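Side-chain contacts in alpha-Amylase (Thermotoga maritima, PDB 2B5D), which belongs to glycoside hydrolase family 57 and joins an alpha/beta barrel-like domain of largely parallel strands to a C-terminal region built of helices: residues F51-S56 and R366-V371; N123-F128 and E171-K176; Q244-A249 and A350-H355; E428-L433 and R521-D526. All coordinates share one frame; numbering follows the deposited sequence.

Contact 1 (F51-S56 and R366-V371)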
loop_
_atom_site.group_PDB
_atom_site.type_symbol
_atom_site.label_atom_id
_atom_site.label_comp_id
_atom_site.label_asym_id
_atom_site.label_seq_id
_atom_site.Cartn_x
_atom_site.Cartn_y
_atom_site.Cartn_z
ATOM N N PHE A 51 24.577 4.392 -44.257
ATOM C CA PHE A 51 24.737 3.740 -42.964
ATOM C C PHE A 51 24.523 2.237 -43.170
ATOM O O PHE A 51 24.013 1.821 -44.202
ATOM C CB PHE A 51 23.731 4.330 -41.938
ATOM C CG PHE A 51 22.300 3.877 -42.161
ATOM C CD1 PHE A 51 21.486 4.517 -43.107
ATOM C CD2 PHE A 51 21.788 2.785 -41.456
ATOM C CE1 PHE A 51 20.190 4.077 -43.334
ATOM C CE2 PHE A 51 20.496 2.333 -41.679
ATOM C CZ PHE A 51 19.696 2.980 -42.611
ATOM N N ARG A 52 24.937 1.442 -42.187
ATOM C CA ARG A 52 24.493 0.047 -42.045
ATOM C C ARG A 52 24.102 -0.193 -40.584
ATOM O O ARG A 52 24.887 0.063 -39.672
ATOM C CB ARG A 52 25.582 -0.960 -42.434
ATOM C CG ARG A 52 25.969 -1.023 -43.893
ATOM C CD ARG A 52 24.795 -1.321 -44.791
ATOM N NE ARG A 52 25.274 -1.520 -46.142
ATOM C CZ ARG A 52 25.371 -0.563 -47.056
ATOM N NH1 ARG A 52 25.851 -0.860 -48.250
ATOM N NH2 ARG A 52 24.994 0.683 -46.791
ATOM N N LEU A 53 22.897 -0.719 -40.379
ATOM C CA LEU A 53 22.372 -0.921 -39.027
ATOM C C LEU A 53 21.384 -2.069 -39.007
ATOM O O LEU A 53 20.563 -2.227 -39.923
ATOM C CB LEU A 53 21.718 0.378 -38.506
ATOM C CG LEU A 53 20.940 0.364 -37.189
ATOM C CD1 LEU A 53 21.882 0.344 -36.018
ATOM C CD2 LEU A 53 19.893 1.518 -37.078
ATOM N N THR A 54 21.505 -2.880 -37.967
ATOM C CA THR A 54 20.571 -3.935 -37.660
ATOM C C THR A 54 19.740 -3.598 -36.424
ATOM O O THR A 54 20.247 -3.083 -35.443
ATOM C CB THR A 54 21.321 -5.268 -37.436
ATOM O OG1 THR A 54 22.362 -5.394 -38.426
ATOM C CG2 THR A 54 20.377 -6.457 -37.528
ATOM N N MET A 55 18.450 -3.890 -36.471
ATOM C CA MET A 55 17.590 -3.631 -35.325
ATOM C C MET A 55 16.458 -4.653 -35.256
ATOM O O MET A 55 16.108 -5.256 -36.231
ATOM C CB MET A 55 17.026 -2.189 -35.357
ATOM C CG MET A 55 16.086 -1.926 -36.493
ATOM S SD MET A 55 15.481 -0.230 -36.606
ATOM C CE MET A 55 14.452 -0.053 -35.129
ATOM N N SER A 56 15.946 -4.854 -34.057
ATOM C CA SER A 56 14.702 -5.557 -33.812
ATOM C C SER A 56 13.609 -4.519 -33.758
ATOM O O SER A 56 13.835 -3.377 -33.307
ATOM C CB SER A 56 14.771 -6.261 -32.451
ATOM O OG SER A 56 14.807 -5.299 -31.406
ATOM N N ARG A 366 26.957 10.672 -36.156
ATOM C CA ARG A 366 28.324 11.089 -36.285
ATOM C C ARG A 366 29.247 9.897 -36.302
ATOM O O ARG A 366 30.232 9.911 -37.029
ATOM C CB ARG A 366 28.711 12.123 -35.207
ATOM C CG ARG A 366 28.137 13.515 -35.529
ATOM C CD ARG A 366 28.519 14.035 -36.967
ATOM N NE ARG A 366 29.964 14.280 -37.049
ATOM C CZ ARG A 366 30.757 13.865 -38.030
ATOM N NH1 ARG A 366 32.054 14.137 -37.978
ATOM N NH2 ARG A 366 30.257 13.198 -39.071
ATOM N N PHE A 367 28.921 8.873 -35.513
ATOM C CA PHE A 367 29.736 7.663 -35.471
ATOM C C PHE A 367 29.654 6.934 -36.794
ATOM O O PHE A 367 30.654 6.433 -37.262
ATOM C CB PHE A 367 29.336 6.754 -34.318
ATOM C CG PHE A 367 30.127 5.489 -34.240
ATOM C CD1 PHE A 367 31.417 5.498 -33.735
ATOM C CD2 PHE A 367 29.562 4.266 -34.635
ATOM C CE1 PHE A 367 32.174 4.301 -33.639
ATOM C CE2 PHE A 367 30.293 3.068 -34.543
ATOM C CZ PHE A 367 31.612 3.081 -34.050
ATOM N N PHE A 368 28.476 6.893 -37.408
ATOM C CA PHE A 368 28.348 6.254 -38.712
ATOM C C PHE A 368 29.189 6.976 -39.750
ATOM O O PHE A 368 29.938 6.331 -40.492
ATOM C CB PHE A 368 26.894 6.160 -39.175
ATOM C CG PHE A 368 26.082 5.120 -38.447
ATOM C CD1 PHE A 368 26.695 4.182 -37.608
ATOM C CD2 PHE A 368 24.705 5.051 -38.632
ATOM C CE1 PHE A 368 25.951 3.220 -36.962
ATOM C CE2 PHE A 368 23.947 4.075 -37.993
ATOM C CZ PHE A 368 24.570 3.161 -37.161
ATOM N N GLU A 369 29.090 8.301 -39.781
ATOM C CA GLU A 369 29.814 9.099 -40.772
ATOM C C GLU A 369 31.321 8.946 -40.617
ATOM O O GLU A 369 32.048 8.869 -41.603
ATOM C CB GLU A 369 29.381 10.575 -40.735
ATOM C CG GLU A 369 27.938 10.784 -41.177
ATOM C CD GLU A 369 27.415 12.212 -40.993
ATOM O OE1 GLU A 369 27.902 12.972 -40.099
ATOM O OE2 GLU A 369 26.498 12.577 -41.772
ATOM N N LEU A 370 31.774 8.877 -39.371
ATOM C CA LEU A 370 33.174 8.647 -39.052
ATOM C C LEU A 370 33.632 7.266 -39.475
ATOM O O LEU A 370 34.715 7.131 -40.058
ATOM C CB LEU A 370 33.397 8.839 -37.565
ATOM C CG LEU A 370 33.992 10.145 -37.015
ATOM C CD1 LEU A 370 34.009 11.319 -38.002
ATOM C CD2 LEU A 370 33.267 10.492 -35.748
ATOM N N VAL A 371 32.823 6.231 -39.184
ATOM C CA VAL A 371 33.157 4.864 -39.611
ATOM C C VAL A 371 33.192 4.792 -41.121
ATOM O O VAL A 371 34.083 4.174 -41.684
ATOM C CB VAL A 371 32.225 3.771 -39.009
ATOM C CG1 VAL A 371 32.369 2.466 -39.761
ATOM C CG2 VAL A 371 32.558 3.524 -37.546
#

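Contact 2 (N123-F128 and E171-K176)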
loop_
_atom_site.group_PDB
_atom_site.type_symbol
_atom_site.label_atom_id
_atom_site.label_comp_id
_atom_site.label_asym_id
_atom_site.label_seq_id
_atom_site.Cartn_x
_atom_site.Cartn_y
_atom_site.Cartn_z
ATOM N N ASN A 123 1.845 5.584 -40.086
ATOM C CA ASN A 123 2.480 4.287 -39.846
ATOM C C ASN A 123 3.952 4.339 -40.201
ATOM O O ASN A 123 4.334 4.321 -41.372
ATOM C CB ASN A 123 1.782 3.073 -40.488
ATOM C CG ASN A 123 2.233 1.723 -39.834
ATOM O OD1 ASN A 123 1.673 0.663 -40.112
ATOM N ND2 ASN A 123 3.230 1.787 -38.945
ATOM N N ILE A 124 4.757 4.407 -39.149
ATOM C CA ILE A 124 6.169 4.684 -39.276
ATOM C C ILE A 124 6.933 3.389 -39.569
ATOM O O ILE A 124 8.097 3.436 -39.920
ATOM C CB ILE A 124 6.708 5.444 -38.031
ATOM C CG1 ILE A 124 6.598 4.577 -36.774
ATOM C CG2 ILE A 124 5.983 6.797 -37.870
ATOM C CD1 ILE A 124 7.279 5.156 -35.570
ATOM N N LEU A 125 6.243 2.257 -39.434
ATOM C CA LEU A 125 6.708 0.962 -39.902
ATOM C C LEU A 125 7.012 0.961 -41.397
ATOM O O LEU A 125 7.948 0.273 -41.856
ATOM C CB LEU A 125 5.691 -0.144 -39.589
ATOM C CG LEU A 125 5.596 -0.573 -38.128
ATOM C CD1 LEU A 125 4.679 -1.760 -37.979
ATOM C CD2 LEU A 125 6.962 -0.870 -37.522
ATOM N N GLU A 126 6.211 1.723 -42.140
ATOM C CA GLU A 126 6.401 1.947 -43.561
ATOM C C GLU A 126 7.773 2.591 -43.809
ATOM O O GLU A 126 8.463 2.239 -44.769
ATOM C CB GLU A 126 5.245 2.809 -44.084
ATOM C CG GLU A 126 5.305 3.210 -45.551
ATOM C CD GLU A 126 4.046 3.992 -45.997
ATOM O OE1 GLU A 126 4.132 5.252 -46.128
ATOM O OE2 GLU A 126 2.967 3.353 -46.189
ATOM N N GLY A 127 8.174 3.511 -42.933
ATOM C CA GLY A 127 9.503 4.123 -43.003
ATOM C C GLY A 127 10.636 3.142 -42.729
ATOM O O GLY A 127 11.636 3.109 -43.429
ATOM N N PHE A 128 10.487 2.334 -41.697
ATOM C CA PHE A 128 11.483 1.327 -41.401
ATOM C C PHE A 128 11.571 0.262 -42.500
ATOM O O PHE A 128 12.658 -0.260 -42.786
ATOM C CB PHE A 128 11.225 0.700 -40.020
ATOM C CG PHE A 128 11.594 1.605 -38.886
ATOM C CD1 PHE A 128 10.609 2.349 -38.212
ATOM C CD2 PHE A 128 12.929 1.748 -38.505
ATOM C CE1 PHE A 128 10.957 3.212 -37.142
ATOM C CE2 PHE A 128 13.284 2.598 -37.446
ATOM C CZ PHE A 128 12.299 3.336 -36.768
ATOM N N GLU A 171 6.132 -11.087 -40.871
ATOM C CA GLU A 171 5.718 -11.254 -42.273
ATOM C C GLU A 171 4.542 -10.352 -42.647
ATOM O O GLU A 171 4.582 -9.679 -43.687
ATOM C CB GLU A 171 5.340 -12.698 -42.576
ATOM C CG GLU A 171 6.471 -13.714 -42.436
ATOM C CD GLU A 171 6.099 -15.046 -43.071
ATOM O OE1 GLU A 171 6.135 -15.106 -44.335
ATOM O OE2 GLU A 171 5.765 -16.020 -42.323
ATOM N N LYS A 172 3.504 -10.362 -41.799
ATOM C CA LYS A 172 2.304 -9.539 -41.962
ATOM C C LYS A 172 2.617 -8.052 -42.126
ATOM O O LYS A 172 2.139 -7.415 -43.048
ATOM C CB LYS A 172 1.353 -9.761 -40.790
ATOM C CG LYS A 172 0.105 -8.827 -40.793
ATOM C CD LYS A 172 -0.691 -8.953 -39.505
ATOM C CE LYS A 172 -0.202 -7.953 -38.456
ATOM N NZ LYS A 172 -1.069 -8.041 -37.219
ATOM N N HIS A 173 3.445 -7.502 -41.246
ATOM C CA HIS A 173 3.778 -6.087 -41.351
ATOM C C HIS A 173 4.828 -5.790 -42.387
ATOM O O HIS A 173 4.800 -4.729 -43.000
ATOM C CB HIS A 173 4.292 -5.535 -40.015
ATOM C CG HIS A 173 3.269 -5.503 -38.927
ATOM N ND1 HIS A 173 3.378 -6.270 -37.785
ATOM C CD2 HIS A 173 2.132 -4.781 -38.788
ATOM C CE1 HIS A 173 2.355 -6.024 -36.988
ATOM N NE2 HIS A 173 1.575 -5.135 -37.579
ATOM N N MET A 174 5.808 -6.679 -42.533
ATOM C CA MET A 174 6.958 -6.331 -43.343
ATOM C C MET A 174 6.839 -6.848 -44.770
ATOM O O MET A 174 7.560 -6.390 -45.655
ATOM C CB MET A 174 8.256 -6.802 -42.676
ATOM C CG MET A 174 8.578 -6.104 -41.351
ATOM S SD MET A 174 9.088 -4.375 -41.472
ATOM C CE MET A 174 7.547 -3.477 -41.311
ATOM N N LYS A 175 5.915 -7.776 -45.003
ATOM C CA LYS A 175 5.747 -8.377 -46.338
ATOM C C LYS A 175 7.014 -9.132 -46.804
ATOM O O LYS A 175 7.329 -9.139 -47.998
ATOM C CB LYS A 175 5.326 -7.327 -47.404
ATOM C CG LYS A 175 4.327 -6.277 -46.954
ATOM C CD LYS A 175 2.964 -6.904 -46.697
ATOM C CE LYS A 175 1.974 -5.879 -46.153
ATOM N NZ LYS A 175 0.817 -6.582 -45.460
ATOM N N LYS A 176 7.692 -9.801 -45.872
ATOM C CA LYS A 176 8.970 -10.446 -46.114
ATOM C C LYS A 176 9.148 -11.363 -44.928
ATOM O O LYS A 176 8.737 -11.009 -43.821
ATOM C CB LYS A 176 10.069 -9.368 -46.086
ATOM C CG LYS A 176 11.494 -9.810 -46.361
ATOM C CD LYS A 176 12.426 -8.559 -46.339
ATOM C CE LYS A 176 13.885 -8.905 -46.681
ATOM N NZ LYS A 176 14.729 -7.679 -46.878
#

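Contact 3 (Q244-A249 and A350-H355)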
loop_
_atom_site.group_PDB
_atom_site.type_symbol
_atom_site.label_atom_id
_atom_site.label_comp_id
_atom_site.label_asym_id
_atom_site.label_seq_id
_atom_site.Cartn_x
_atom_site.Cartn_y
_atom_site.Cartn_z
ATOM N N GLN A 244 27.985 -0.305 -20.097
ATOM C CA GLN A 244 28.786 0.741 -19.442
ATOM C C GLN A 244 29.223 1.915 -20.319
ATOM O O GLN A 244 29.195 3.073 -19.866
ATOM C CB GLN A 244 29.960 0.144 -18.690
ATOM C CG GLN A 244 29.543 -0.209 -17.300
ATOM C CD GLN A 244 30.624 -0.825 -16.464
ATOM O OE1 GLN A 244 30.899 -2.014 -16.570
ATOM N NE2 GLN A 244 31.204 -0.033 -15.574
ATOM N N VAL A 245 29.565 1.674 -21.573
ATOM C CA VAL A 245 29.883 2.819 -22.433
ATOM C C VAL A 245 28.739 3.833 -22.605
ATOM O O VAL A 245 28.987 5.006 -22.893
ATOM C CB VAL A 245 30.652 2.441 -23.737
ATOM C CG1 VAL A 245 30.689 0.913 -23.999
ATOM C CG2 VAL A 245 30.195 3.241 -24.937
ATOM N N TRP A 246 27.502 3.401 -22.334
ATOM C CA TRP A 246 26.314 4.271 -22.404
ATOM C C TRP A 246 25.705 4.624 -21.067
ATOM O O TRP A 246 24.631 5.211 -21.011
ATOM C CB TRP A 246 25.264 3.618 -23.266
ATOM C CG TRP A 246 25.863 3.066 -24.468
ATOM C CD1 TRP A 246 25.860 1.772 -24.847
ATOM C CD2 TRP A 246 26.641 3.776 -25.437
ATOM N NE1 TRP A 246 26.566 1.618 -26.014
ATOM C CE2 TRP A 246 27.049 2.841 -26.403
ATOM C CE3 TRP A 246 27.030 5.113 -25.584
ATOM C CZ2 TRP A 246 27.820 3.196 -27.514
ATOM C CZ3 TRP A 246 27.784 5.465 -26.694
ATOM C CH2 TRP A 246 28.169 4.505 -27.642
ATOM N N SER A 247 26.399 4.249 -20.002
ATOM C CA SER A 247 26.052 4.572 -18.652
ATOM C C SER A 247 26.118 6.083 -18.391
ATOM O O SER A 247 27.057 6.731 -18.827
ATOM C CB SER A 247 27.063 3.871 -17.752
ATOM O OG SER A 247 26.770 4.099 -16.398
ATOM N N ALA A 248 25.130 6.635 -17.685
ATOM C CA ALA A 248 25.195 7.998 -17.177
ATOM C C ALA A 248 26.157 8.119 -16.000
ATOM O O ALA A 248 26.756 9.179 -15.770
ATOM C CB ALA A 248 23.817 8.465 -16.751
ATOM N N ALA A 249 26.267 7.057 -15.211
ATOM C CA ALA A 249 27.179 7.052 -14.081
ATOM C C ALA A 249 28.674 7.017 -14.501
ATOM O O ALA A 249 29.531 7.694 -13.861
ATOM C CB ALA A 249 26.842 5.914 -13.130
ATOM N N ALA A 350 17.312 0.323 -27.774
ATOM C CA ALA A 350 17.085 1.482 -28.664
ATOM C C ALA A 350 16.836 2.831 -27.964
ATOM O O ALA A 350 17.284 3.882 -28.456
ATOM C CB ALA A 350 15.959 1.204 -29.636
ATOM N N GLU A 351 16.111 2.788 -26.841
ATOM C CA GLU A 351 15.664 3.988 -26.124
ATOM C C GLU A 351 16.804 4.691 -25.416
ATOM O O GLU A 351 16.668 5.872 -25.040
ATOM C CB GLU A 351 14.570 3.670 -25.094
ATOM C CG GLU A 351 14.774 2.363 -24.290
ATOM C CD GLU A 351 13.906 1.217 -24.862
ATOM O OE1 GLU A 351 13.060 0.653 -24.102
ATOM O OE2 GLU A 351 14.053 0.909 -26.082
ATOM N N LEU A 352 17.910 3.958 -25.216
ATOM C CA LEU A 352 19.143 4.556 -24.777
ATOM C C LEU A 352 19.539 5.677 -25.754
ATOM O O LEU A 352 20.187 6.625 -25.343
ATOM C CB LEU A 352 20.274 3.523 -24.618
ATOM C CG LEU A 352 20.276 2.361 -23.580
ATOM C CD1 LEU A 352 21.622 1.592 -23.563
ATOM C CD2 LEU A 352 19.872 2.742 -22.140
ATOM N N PHE A 353 19.130 5.601 -27.025
ATOM C CA PHE A 353 19.537 6.627 -27.998
ATOM C C PHE A 353 18.386 7.557 -28.316
ATOM O O PHE A 353 17.465 7.215 -29.071
ATOM C CB PHE A 353 20.170 6.017 -29.283
ATOM C CG PHE A 353 21.434 5.229 -29.017
ATOM C CD1 PHE A 353 21.383 3.840 -28.819
ATOM C CD2 PHE A 353 22.667 5.874 -28.898
ATOM C CE1 PHE A 353 22.547 3.101 -28.527
ATOM C CE2 PHE A 353 23.842 5.146 -28.610
ATOM C CZ PHE A 353 23.776 3.752 -28.424
ATOM N N GLY A 354 18.435 8.752 -27.740
ATOM C CA GLY A 354 17.394 9.744 -27.990
ATOM C C GLY A 354 16.434 9.893 -26.821
ATOM O O GLY A 354 15.872 10.973 -26.621
ATOM N N HIS A 355 16.242 8.834 -26.042
ATOM C CA HIS A 355 15.314 8.918 -24.936
ATOM C C HIS A 355 15.992 9.067 -23.579
ATOM O O HIS A 355 15.846 10.110 -22.950
ATOM C CB HIS A 355 14.243 7.821 -24.971
ATOM C CG HIS A 355 13.208 7.962 -23.894
ATOM N ND1 HIS A 355 12.368 9.057 -23.807
ATOM C CD2 HIS A 355 12.913 7.170 -22.835
ATOM C CE1 HIS A 355 11.592 8.921 -22.745
ATOM N NE2 HIS A 355 11.907 7.789 -22.137
#

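Contact 4 (E428-L433 and R521-D526)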
loop_
_atom_site.group_PDB
_atom_site.type_symbol
_atom_site.label_atom_id
_atom_site.label_comp_id
_atom_site.label_asym_id
_atom_site.label_seq_id
_atom_site.Cartn_x
_atom_site.Cartn_y
_atom_site.Cartn_z
ATOM N N GLU A 428 -0.432 -26.048 -20.176
ATOM C CA GLU A 428 -0.942 -27.412 -20.190
ATOM C C GLU A 428 -2.386 -27.461 -20.697
ATOM O O GLU A 428 -2.705 -28.290 -21.555
ATOM C CB GLU A 428 -0.826 -28.097 -18.801
ATOM C CG GLU A 428 0.623 -28.460 -18.417
ATOM C CD GLU A 428 0.754 -29.735 -17.495
ATOM O OE1 GLU A 428 1.859 -30.354 -17.469
ATOM O OE2 GLU A 428 -0.236 -30.109 -16.793
ATOM N N ARG A 429 -3.244 -26.565 -20.210
ATOM C CA ARG A 429 -4.630 -26.533 -20.668
ATOM C C ARG A 429 -4.721 -26.054 -22.088
ATOM O O ARG A 429 -5.523 -26.552 -22.850
ATOM C CB ARG A 429 -5.524 -25.627 -19.795
ATOM C CG ARG A 429 -6.257 -26.353 -18.697
ATOM C CD ARG A 429 -5.809 -25.890 -17.314
ATOM N NE ARG A 429 -6.439 -24.628 -16.901
ATOM C CZ ARG A 429 -7.070 -24.441 -15.735
ATOM N NH1 ARG A 429 -7.601 -23.256 -15.453
ATOM N NH2 ARG A 429 -7.156 -25.428 -14.838
ATOM N N MET A 430 -3.941 -25.034 -22.431
ATOM C CA MET A 430 -3.979 -24.466 -23.796
ATOM C C MET A 430 -3.653 -25.509 -24.879
ATOM O O MET A 430 -4.181 -25.434 -26.005
ATOM C CB MET A 430 -2.999 -23.302 -23.913
ATOM C CG MET A 430 -3.065 -22.574 -25.247
ATOM S SD MET A 430 -4.606 -21.614 -25.370
ATOM C CE MET A 430 -5.094 -21.757 -27.072
ATOM N N ILE A 431 -2.781 -26.460 -24.520
ATOM C CA ILE A 431 -2.262 -27.451 -25.447
ATOM C C ILE A 431 -3.330 -28.513 -25.658
ATOM O O ILE A 431 -3.698 -28.780 -26.798
ATOM C CB ILE A 431 -0.916 -28.078 -24.976
ATOM C CG1 ILE A 431 0.241 -27.082 -25.130
ATOM C CG2 ILE A 431 -0.570 -29.283 -25.826
ATOM C CD1 ILE A 431 1.372 -27.334 -24.171
ATOM N N ASP A 432 -3.818 -29.096 -24.555
ATOM C CA ASP A 432 -5.032 -29.927 -24.533
ATOM C C ASP A 432 -6.137 -29.405 -25.416
ATOM O O ASP A 432 -6.575 -30.086 -26.315
ATOM C CB ASP A 432 -5.579 -30.030 -23.127
ATOM C CG ASP A 432 -4.728 -30.883 -22.251
ATOM O OD1 ASP A 432 -3.633 -31.259 -22.689
ATOM O OD2 ASP A 432 -5.128 -31.180 -21.113
ATOM N N LEU A 433 -6.593 -28.196 -25.171
ATOM C CA LEU A 433 -7.715 -27.702 -25.929
ATOM C C LEU A 433 -7.411 -27.448 -27.399
ATOM O O LEU A 433 -8.314 -27.495 -28.265
ATOM C CB LEU A 433 -8.265 -26.441 -25.246
ATOM C CG LEU A 433 -8.679 -26.498 -23.751
ATOM C CD1 LEU A 433 -9.123 -25.139 -23.289
ATOM C CD2 LEU A 433 -9.779 -27.492 -23.511
ATOM N N ARG A 521 -4.200 -22.996 -33.214
ATOM C CA ARG A 521 -3.674 -24.312 -33.635
ATOM C C ARG A 521 -2.144 -24.448 -33.622
ATOM O O ARG A 521 -1.625 -25.593 -33.390
ATOM C CB ARG A 521 -4.373 -24.837 -34.903
ATOM C CG ARG A 521 -5.746 -25.525 -34.562
ATOM C CD ARG A 521 -6.622 -25.871 -35.783
ATOM N NE ARG A 521 -7.145 -24.672 -36.423
ATOM C CZ ARG A 521 -8.401 -24.232 -36.330
ATOM N NH1 ARG A 521 -9.329 -24.923 -35.689
ATOM N NH2 ARG A 521 -8.754 -23.114 -36.937
ATOM N N VAL A 522 -1.426 -23.298 -33.699
ATOM C CA VAL A 522 0.023 -23.295 -33.339
ATOM C C VAL A 522 0.336 -24.124 -32.111
ATOM O O VAL A 522 1.426 -24.708 -32.002
ATOM C CB VAL A 522 0.696 -21.884 -33.060
ATOM C CG1 VAL A 522 1.313 -21.269 -34.313
ATOM C CG2 VAL A 522 -0.182 -20.910 -32.231
ATOM N N MET A 523 -0.591 -24.209 -31.167
ATOM C CA MET A 523 -0.284 -24.915 -29.881
ATOM C C MET A 523 -0.470 -26.407 -29.958
ATOM O O MET A 523 -0.160 -27.150 -29.013
ATOM C CB MET A 523 -1.111 -24.353 -28.727
ATOM C CG MET A 523 -0.767 -22.873 -28.392
ATOM S SD MET A 523 0.919 -22.720 -27.750
ATOM C CE MET A 523 0.922 -23.680 -26.202
ATOM N N ALA A 524 -1.005 -26.865 -31.077
ATOM C CA ALA A 524 -1.230 -28.308 -31.200
ATOM C C ALA A 524 -0.106 -29.040 -31.981
ATOM O O ALA A 524 -0.193 -30.267 -32.171
ATOM C CB ALA A 524 -2.617 -28.581 -31.831
ATOM N N ARG A 525 0.916 -28.299 -32.449
ATOM C CA ARG A 525 1.997 -28.882 -33.268
ATOM C C ARG A 525 2.905 -29.783 -32.483
ATOM O O ARG A 525 2.938 -29.703 -31.263
ATOM C CB ARG A 525 2.834 -27.842 -33.947
ATOM C CG ARG A 525 2.089 -26.893 -34.789
ATOM C CD ARG A 525 2.652 -25.640 -34.265
ATOM N NE ARG A 525 3.532 -24.921 -35.138
ATOM C CZ ARG A 525 4.370 -23.947 -34.749
ATOM N NH1 ARG A 525 4.514 -23.571 -33.466
ATOM N NH2 ARG A 525 5.059 -23.346 -35.696
ATOM N N ASP A 526 3.609 -30.679 -33.174
ATOM C CA ASP A 526 4.584 -31.535 -32.473
ATOM C C ASP A 526 5.805 -30.738 -32.040
ATOM O O ASP A 526 6.064 -29.613 -32.527
ATOM C CB ASP A 526 5.062 -32.766 -33.281
ATOM C CG ASP A 526 5.493 -33.935 -32.338
ATOM O OD1 ASP A 526 5.038 -33.899 -31.117
ATOM O OD2 ASP A 526 6.269 -34.859 -32.788
#

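Contact 1 (F51-S56 and R366-V371)
F368 meets F51, R52 and L53 where helix 360-373 packs over the start of strand 53-57, a strand lying between 3-11 and 137-142 in the largely parallel sheet of the family 57 barrel. This is helix-on-sheet packing without any hydrogen bond from one segment to the other. In the helix, R366 is braced one turn on by E369, with R366 NH2 2.6 Å from E369 OE1 in a salt bridge that meets the anti side of the carboxylate; E317 takes NH1 of the same guanidinium. F367 touches I5 and meets the ring of F323, while V371 CG2 sits over one face of the F367 ring, toward its rim. F368 carries the interface: its CD2 lies 3.5 Å from F51 CB, and its CZ stands 4.0 Å from R52 O. V371 then continues the apolar seam onto L377 and L379. On the strand side, F51 meets F368 through CB, while its chi1 of 74°, with CG between the backbone N and the carbonyl carbon, sends the ring away to stack on F45. The polar end of R52 turns away from the helix, its NE paired with E384 while NH2 donates to F51 O at 3.0 Å, nearly straight (166°), from above the carbonyl plane. L53 crosses F368 at about a right angle, its CD1 approaching the ring edge near the ring plane, 4.1 Å from F368 CZ.

Contact 2 (N123-F128 and E171-K176)
Two helices of the barrel's outer layer meet end to start: L125, in the first turn of helix 125-134, reaches H173 and M174 in the last turn of helix 156-174. The leucine lays CD1 over one face of the imidazole, 4.0 Å from H173 CD2. K172 CE lies toward the rim of the opposite face, 3.4 Å above the plane, so the ring sits between a methyl and a methylene, and a weak hydrogen bond between its NE2 and S66 OG adds a polar tie. Helix 59-66 borders the same junction, M62 touching both L125 and H173, in a helical shell around the largely parallel sheet. M174 approaches differently: its chain bends at chi2 and chi3 (-71° and 92°), which brings the terminal CE back to 3.8 Å from L125 O and 4.2 Å from L125 CB. Beyond M174 the chain leaves the helix at K175, with positive phi (62°), and K175 NZ turns back to donate to K172 O at 2.9 Å.

Contact 3 (Q244-A249 and A350-H355)
W246 presents one face of its indole to the edge of F353, whose CZ stands 3.9 Å above the indole plane and over its centre. With ring centroids 5.3 Å apart and planes at 69°, this is a T-shaped (edge-to-face) stack. It joins the loop after strand 233-236 to the short, weakly bonded helix that follows strand 343-349, beside the strands of the family 57 barrel. A chi1 of -62° sets F353 CG anti to its carbonyl carbon, and from there the ring reaches W246. The phenyl tip aims at the bond shared by the two indole rings, F353 CZ being 4.0 Å from W246 CE2 and almost as near to CD2. V245 CG2 covers the opposite face at 3.3 Å above the plane, so the indole is clamped between its own neighbour in sequence and F353. F348 and F323 make further edge-to-face contacts with the indole, and F363 meets it too; together they form a buried aromatic cluster. F353 also touches L9 of strand 3-11, and its O accepts from T37 OG1. G354 follows with a positive phi of 105°. V245 also packs on F213 of the second subunit, so this loop takes part in a subunit contact. L352 adds a smaller apolar touch, CD1 lying 4.2 Å from W246 CB.

Contact 4 (E428-L433 and R521-D526)
M523 crosses both M430 and I431 at about a right angle, so its bent chain lies athwart two neighbouring side chains of helix 418-436. Its root meets the first, with M523 CG 3.9 Å from M430 CG; its end meets the second, with M523 CE 3.6 Å from I431 CG1. All three torsions of M523 lie near -60°, a tight curl that lets one side chain serve both partners. I431 also sets CG1 and CG2 each 3.9 Å from M523 O. The backbones are close here, I431 CA and M523 CA being 5.5 Å apart. The contact packs a 3-10 turn close to the C-terminus on helix 418-436 within the helical C-terminal region, where F488 of helix 473-496 touches M430 and L453 of helix 443-458 touches M523. A161 of helix 156-174 also touches M523. R521, two residues before M523, forms a salt bridge from its NH2 to E446.

In the fold
Contacts 1 and 2 are neighbours in space: M55 SD packs on F128 CE2 at 3.7 Å, although their centres are 21 Å apart, and along the chain contact 2 is nested within the loop closed by contact 1. Contact 3 is nested there too, its centre 16 Å from that of contact 1, and F323 bridges the two by meeting both F367 and W246. Contacts 2 and 3 fall on opposite sides of the chain's centre. Contact 4 is remote, its centre 42 Å from contact 1 and 41 Å from contact 3, yet helix 156-174 leads to it: the end of that helix forms contact 2, while its A161 touches M523.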